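Local coordinates for UBP3-associated protein BRE5 (Saccharomyces cerevisiae, PDB 2QIY) that acts with the ubiquitin protease UBP3 in de-ubiquitination, here represented by its dimeric NTF2-like domain, at residues E42-N47 / N141-F146; Q20-R25 / Q124-L129. All coordinates share one frame; numbering follows the deposited sequence.

Both contacts belong to the NTF2-like domain, their centres about 11 Å apart. Along the chain their segments alternate: Q20-R25 on helix 11-28, E42-N47 on strand 41-46, Q124-L129 on strand 120-130 and N141-F146 on strand 137-147. Interaction 1 joins two parallel strands within the mixed sheet, and interaction 2 lays the helix against the next strand over, since 120-130 and 137-147 are antiparallel neighbours. D142 ties the two together, its OD2 lying 2.6 Å from Y22 OH in a probable hydrogen bond. One face of the sheet thus carries the helix and the interior, while residues on the other meet the second subunit.

Interaction 1: E42-N47 / N141-F146; sequences ELTHTN and NDIIRF
The ring of F146 takes T46 OG1 at its edge, in the ring plane and 3.3 Å from CZ, while I144 CG1 of its own strand lies over one face, offset toward the rim. The side chains of T46 and F146 cross at about a right angle. On the H45 ring, one face carries T46 OG1, again near the rim; I144 CG2 comes up to this imidazole obliquely, and F75 packs against it edge-to-face. Beside the H45 ring, L43 and D142 leave their strands on the same face of the sheet and run side by side, with L43 CD1 resting 3.4 Å from D142 OD2. The anti torsion of D142 (chi1 179°) turns its carboxylate outward from the backbone N, where this methyl lies beside it. OD2 is hydrogen-bonded to the hydroxyl of Y37, as well as to Y22, and a water lies within hydrogen-bonding distance of D142 OD1, T44 O and H45 ND1. Beneath the side chains the backbones pair in register. T44 N donates to D142 O at 2.7 Å, nearly straight at 164°, and I144 N returns a bond to T44 O at 3.0 Å; the bond from D142 N to E42 O is weak. T44 and I143 turn to the opposite side, where CB of the threonine meets I143 CG2 at 4.1 Å. There Q95 of the second subunit bonds T44 OG1 and D142 O, and the backbone N of Y96 of that subunit hydrogen-bonds E42 OE1. This parallel pairing of strands 41-46 and 137-147 within an otherwise antiparallel, strongly curved sheet is characteristic of the NTF2-like fold, one face of which meets the second subunit here, as in other NTF2-like dimers.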
loop_
_atom_site.group_PDB
_atom_site.type_symbol
_atom_site.label_atom_id
_atom_site.label_comp_id
_atom_site.label_asym_id
_atom_site.label_seq_id
_atom_site.Cartn_x
_atom_site.Cartn_y
_atom_site.Cartn_z
ATOM N N GLU A 42 3.275 11.903 -10.187
ATOM C CA GLU A 42 3.552 12.181 -8.771
ATOM C C GLU A 42 4.330 11.039 -8.147
ATOM O O GLU A 42 3.973 9.867 -8.317
ATOM C CB GLU A 42 2.242 12.389 -8.001
ATOM C CG GLU A 42 1.437 13.498 -8.668
ATOM C CD GLU A 42 0.336 14.105 -7.831
ATOM O OE1 GLU A 42 0.174 13.781 -6.631
ATOM O OE2 GLU A 42 -0.371 14.959 -8.407
ATOM N N LEU A 43 5.424 11.397 -7.466
ATOM C CA LEU A 43 6.283 10.437 -6.777
ATOM C C LEU A 43 6.369 10.770 -5.302
ATOM O O LEU A 43 6.582 11.940 -4.923
ATOM C CB LEU A 43 7.695 10.569 -7.369
ATOM C CG LEU A 43 8.787 9.732 -6.705
ATOM C CD1 LEU A 43 8.568 8.213 -6.881
ATOM C CD2 LEU A 43 10.144 10.140 -7.293
ATOM N N THR A 44 6.245 9.750 -4.463
ATOM C CA THR A 44 6.534 9.943 -3.024
ATOM C C THR A 44 7.538 8.862 -2.726
ATOM O O THR A 44 7.207 7.673 -2.752
ATOM C CB THR A 44 5.241 9.782 -2.202
ATOM O OG1 THR A 44 4.368 10.852 -2.537
ATOM C CG2 THR A 44 5.536 9.840 -0.693
ATOM N N HIS A 45 8.791 9.255 -2.480
ATOM C CA HIS A 45 9.887 8.281 -2.454
ATOM C C HIS A 45 10.777 8.427 -1.219
ATOM O O HIS A 45 10.816 9.466 -0.589
ATOM C CB HIS A 45 10.731 8.410 -3.738
ATOM C CG HIS A 45 11.485 7.167 -4.105
ATOM N ND1 HIS A 45 10.863 6.065 -4.656
ATOM C CD2 HIS A 45 12.799 6.859 -4.027
ATOM C CE1 HIS A 45 11.764 5.119 -4.881
ATOM N NE2 HIS A 45 12.952 5.582 -4.530
ATOM N N THR A 46 11.511 7.370 -0.917
ATOM C CA THR A 46 12.547 7.369 0.118
ATOM C C THR A 46 13.367 8.665 0.111
ATOM O O THR A 46 13.956 8.998 -0.916
ATOM C CB THR A 46 13.470 6.219 -0.160
ATOM O OG1 THR A 46 12.648 5.038 -0.325
ATOM C CG2 THR A 46 14.476 6.031 1.019
ATOM N N ASN A 47 13.398 9.373 1.243
ATOM C CA ASN A 47 14.100 10.641 1.265
ATOM C C ASN A 47 15.581 10.432 1.548
ATOM O O ASN A 47 16.033 10.504 2.701
ATOM C CB ASN A 47 13.516 11.614 2.282
ATOM C CG ASN A 47 14.160 12.987 2.178
ATOM O OD1 ASN A 47 14.992 13.233 1.290
ATOM N ND2 ASN A 47 13.792 13.883 3.088
ATOM N N ASN A 141 1.630 7.597 -10.885
ATOM C CA ASN A 141 1.700 7.670 -9.420
ATOM C C ASN A 141 2.580 6.578 -8.881
ATOM O O ASN A 141 2.538 5.431 -9.358
ATOM C CB ASN A 141 0.308 7.489 -8.783
ATOM C CG ASN A 141 -0.608 8.600 -9.104
ATOM O OD1 ASN A 141 -0.722 9.584 -8.350
ATOM N ND2 ASN A 141 -1.254 8.496 -10.240
ATOM N N ASP A 142 3.363 6.935 -7.871
ATOM C CA ASP A 142 4.326 6.022 -7.268
ATOM C C ASP A 142 4.522 6.479 -5.832
ATOM O O ASP A 142 5.087 7.543 -5.615
ATOM C CB ASP A 142 5.630 6.140 -8.059
ATOM C CG ASP A 142 6.740 5.256 -7.521
ATOM O OD1 ASP A 142 6.589 4.664 -6.435
ATOM O OD2 ASP A 142 7.777 5.160 -8.228
ATOM N N ILE A 143 4.017 5.693 -4.870
ATOM C CA ILE A 143 4.111 6.052 -3.436
ATOM C C ILE A 143 4.722 4.888 -2.681
ATOM O O ILE A 143 4.246 3.746 -2.803
ATOM C CB ILE A 143 2.732 6.283 -2.764
ATOM C CG1 ILE A 143 1.909 7.371 -3.477
ATOM C CG2 ILE A 143 2.934 6.558 -1.218
ATOM C CD1 ILE A 143 0.460 7.450 -2.933
ATOM N N ILE A 144 5.795 5.139 -1.922
ATOM C CA ILE A 144 6.286 4.128 -0.983
ATOM C C ILE A 144 6.036 4.573 0.469
ATOM O O ILE A 144 6.137 5.759 0.801
ATOM C CB ILE A 144 7.786 3.800 -1.230
ATOM C CG1 ILE A 144 8.223 2.546 -0.448
ATOM C CG2 ILE A 144 8.697 5.029 -0.935
ATOM C CD1 ILE A 144 9.582 1.981 -0.959
ATOM N N ARG A 145 5.701 3.601 1.314
ATOM C CA ARG A 145 5.532 3.862 2.730
ATOM C C ARG A 145 6.289 2.762 3.481
ATOM O O ARG A 145 6.063 1.564 3.246
ATOM C CB ARG A 145 4.036 3.866 3.120
ATOM C CG ARG A 145 3.782 3.680 4.640
ATOM C CD ARG A 145 4.344 4.797 5.521
ATOM N NE ARG A 145 3.798 6.125 5.188
ATOM C CZ ARG A 145 4.023 7.232 5.908
ATOM N NH1 ARG A 145 4.759 7.180 7.035
ATOM N NH2 ARG A 145 3.473 8.392 5.548
ATOM N N PHE A 146 7.196 3.158 4.366
ATOM C CA PHE A 146 7.868 2.193 5.236
ATOM C C PHE A 146 7.044 1.915 6.478
ATOM O O PHE A 146 6.419 2.810 7.046
ATOM C CB PHE A 146 9.300 2.666 5.551
ATOM C CG PHE A 146 10.136 2.748 4.327
ATOM C CD1 PHE A 146 10.741 1.590 3.808
ATOM C CD2 PHE A 146 10.285 3.948 3.637
ATOM C CE1 PHE A 146 11.487 1.661 2.631
ATOM C CE2 PHE A 146 11.029 4.032 2.453
ATOM C CZ PHE A 146 11.644 2.874 1.943
HETATM O O HOH W 1 8.104 5.691 -4.443
#

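Interaction 2: Q20-R25 / Q124-L129; sequences QNYYER and QTFILL
Y22 of helix 11-28 points toward strand 120-130 and meets F126. From CB, with CG anti to the backbone N (chi1 174°), its ring reaches across and places one face against the edge of that phenyl group. CD1 lies 3.9 Å from F126 CE2, and farther along the same edge of the ring CE1 approaches this carbon to 3.6 Å. Along the opposite edge, over the same face, CD2 and CE2 approach F126 CZ, while CZ of the tyrosine returns to F126 CE2. The pair is a T-shaped stack, its centroids 4.8 Å apart and its planes at 78°. Y23 CE1 lies in the plane of the Y22 ring, off its CD2-CE2 edge, while Y22 CD2 sits over the centre of one face of the Y23 ring, 3.6 Å above it. At the tip, OH bonds to D142 OD2 on the neighbouring strand and lies close to the Q124 amide, whose plane is nearly perpendicular to the Y22 ring. Such packing of the long N-terminal helix into the concave face of the curved sheet builds the interior of the NTF2-like cone, in which F126 also meets F18 of the same helix edge-to-face. Q124 reaches into this interior as an extended chain and meets Y22 and Y23 from the opposite direction. Its amide end lies at the edge of the Y23 ring, near the ring plane, with the two planes 72° apart. The hydroxyl of Y23 also approaches F126 CZ, to 4.1 Å, at the edge of the phenyl ring. Y23 also packs on L87 of strand 85-97.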
loop_
_atom_site.group_PDB
_atom_site.type_symbol
_atom_site.label_atom_id
_atom_site.label_comp_id
_atom_site.label_asym_id
_atom_site.label_seq_id
_atom_site.Cartn_x
_atom_site.Cartn_y
_atom_site.Cartn_z
ATOM N N GLN A 20 9.300 -5.932 -11.833
ATOM C CA GLN A 20 10.663 -6.437 -12.008
ATOM C C GLN A 20 11.504 -5.433 -12.794
ATOM O O GLN A 20 12.613 -5.099 -12.379
ATOM C CB GLN A 20 10.684 -7.846 -12.620
ATOM C CG GLN A 20 11.958 -8.594 -12.215
ATOM C CD GLN A 20 11.941 -10.087 -12.533
ATOM O OE1 GLN A 20 10.927 -10.649 -12.948
ATOM N NE2 GLN A 20 13.086 -10.735 -12.332
ATOM N N ASN A 21 10.943 -4.903 -13.880
ATOM C CA ASN A 21 11.625 -3.890 -14.700
ATOM C C ASN A 21 11.940 -2.576 -13.972
ATOM O O ASN A 21 13.041 -2.028 -14.122
ATOM C CB ASN A 21 10.853 -3.623 -15.993
ATOM C CG ASN A 21 10.881 -4.816 -16.947
ATOM O OD1 ASN A 21 11.807 -5.633 -16.916
ATOM N ND2 ASN A 21 9.862 -4.925 -17.792
ATOM N N TYR A 22 10.989 -2.107 -13.164
ATOM C CA TYR A 22 11.140 -0.894 -12.353
ATOM C C TYR A 22 12.310 -0.992 -11.365
ATOM O O TYR A 22 13.157 -0.101 -11.306
ATOM C CB TYR A 22 9.841 -0.666 -11.582
ATOM C CG TYR A 22 9.852 0.468 -10.592
ATOM C CD1 TYR A 22 9.502 1.751 -10.982
ATOM C CD2 TYR A 22 10.163 0.247 -9.248
ATOM C CE1 TYR A 22 9.477 2.796 -10.057
ATOM C CE2 TYR A 22 10.140 1.289 -8.301
ATOM C CZ TYR A 22 9.802 2.565 -8.717
ATOM O OH TYR A 22 9.782 3.590 -7.804
ATOM N N TYR A 23 12.359 -2.068 -10.584
ATOM C CA TYR A 23 13.424 -2.166 -9.584
ATOM C C TYR A 23 14.776 -2.438 -10.196
ATOM O O TYR A 23 15.801 -1.966 -9.696
ATOM C CB TYR A 23 13.098 -3.177 -8.493
ATOM C CG TYR A 23 11.905 -2.791 -7.648
ATOM C CD1 TYR A 23 11.947 -1.690 -6.778
ATOM C CD2 TYR A 23 10.728 -3.543 -7.704
ATOM C CE1 TYR A 23 10.819 -1.339 -5.993
ATOM C CE2 TYR A 23 9.623 -3.218 -6.924
ATOM C CZ TYR A 23 9.669 -2.119 -6.079
ATOM O OH TYR A 23 8.573 -1.807 -5.314
ATOM N N GLU A 24 14.791 -3.155 -11.311
ATOM C CA GLU A 24 16.060 -3.461 -11.924
ATOM C C GLU A 24 16.629 -2.240 -12.636
ATOM O O GLU A 24 17.847 -2.092 -12.706
ATOM C CB GLU A 24 15.957 -4.697 -12.803
ATOM C CG GLU A 24 15.796 -5.989 -11.970
ATOM C CD GLU A 24 15.606 -7.237 -12.827
ATOM O OE1 GLU A 24 15.330 -7.097 -14.042
ATOM O OE2 GLU A 24 15.762 -8.363 -12.290
ATOM N N ARG A 25 15.751 -1.350 -13.121
ATOM C CA ARG A 25 16.193 -0.088 -13.733
ATOM C C ARG A 25 16.922 0.790 -12.724
ATOM O O ARG A 25 17.806 1.570 -13.104
ATOM C CB ARG A 25 15.020 0.696 -14.353
ATOM C CG ARG A 25 14.509 0.102 -15.639
ATOM C CD ARG A 25 13.591 1.077 -16.360
ATOM N NE ARG A 25 12.171 0.848 -16.077
ATOM C CZ ARG A 25 11.431 1.600 -15.272
ATOM N NH1 ARG A 25 11.963 2.655 -14.657
ATOM N NH2 ARG A 25 10.148 1.311 -15.092
ATOM N N GLN A 124 4.448 -0.343 -1.562
ATOM C CA GLN A 124 4.634 0.644 -2.622
ATOM C C GLN A 124 3.471 0.502 -3.592
ATOM O O GLN A 124 3.141 -0.615 -4.001
ATOM C CB GLN A 124 5.982 0.468 -3.355
ATOM C CG GLN A 124 6.279 1.594 -4.394
ATOM C CD GLN A 124 7.752 1.690 -4.816
ATOM O OE1 GLN A 124 8.141 2.602 -5.574
ATOM N NE2 GLN A 124 8.571 0.774 -4.334
ATOM N N THR A 125 2.871 1.633 -3.973
ATOM C CA THR A 125 1.712 1.601 -4.851
ATOM C C THR A 125 2.001 2.393 -6.104
ATOM O O THR A 125 2.616 3.453 -6.030
ATOM C CB THR A 125 0.491 2.191 -4.121
ATOM O OG1 THR A 125 0.130 1.269 -3.085
ATOM C CG2 THR A 125 -0.663 2.337 -5.040
ATOM N N PHE A 126 1.554 1.870 -7.239
ATOM C CA PHE A 126 1.713 2.523 -8.548
ATOM C C PHE A 126 0.390 2.627 -9.275
ATOM O O PHE A 126 -0.500 1.774 -9.102
ATOM C CB PHE A 126 2.574 1.648 -9.445
ATOM C CG PHE A 126 3.920 1.321 -8.874
ATOM C CD1 PHE A 126 4.080 0.202 -8.041
ATOM C CD2 PHE A 126 5.043 2.104 -9.198
ATOM C CE1 PHE A 126 5.338 -0.114 -7.529
ATOM C CE2 PHE A 126 6.308 1.764 -8.702
ATOM C CZ PHE A 126 6.438 0.659 -7.864
ATOM N N ILE A 127 0.270 3.649 -10.121
ATOM C CA ILE A 127 -0.802 3.688 -11.122
ATOM C C ILE A 127 -0.147 3.797 -12.497
ATOM O O ILE A 127 0.717 4.659 -12.707
ATOM C CB ILE A 127 -1.799 4.857 -10.919
ATOM C CG1 ILE A 127 -2.524 4.689 -9.592
ATOM C CG2 ILE A 127 -2.841 4.879 -12.072
ATOM C CD1 ILE A 127 -3.454 3.562 -9.596
ATOM N N LEU A 128 -0.529 2.886 -13.382
ATOM C CA LEU A 128 -0.045 2.827 -14.763
ATOM C C LEU A 128 -1.154 3.283 -15.701
ATOM O O LEU A 128 -2.279 2.769 -15.660
ATOM C CB LEU A 128 0.373 1.401 -15.141
ATOM C CG LEU A 128 1.354 0.691 -14.206
ATOM C CD1 LEU A 128 1.806 -0.589 -14.880
ATOM C CD2 LEU A 128 2.546 1.587 -13.886
ATOM N N LEU A 129 -0.811 4.230 -16.568
ATOM C CA LEU A 129 -1.754 4.784 -17.530
ATOM C C LEU A 129 -1.340 4.357 -18.954
ATOM O O LEU A 129 -0.204 4.580 -19.359
ATOM C CB LEU A 129 -1.726 6.310 -17.419
ATOM C CG LEU A 129 -2.584 7.093 -18.421
ATOM C CD1 LEU A 129 -4.035 7.016 -18.046
ATOM C CD2 LEU A 129 -2.125 8.537 -18.438
#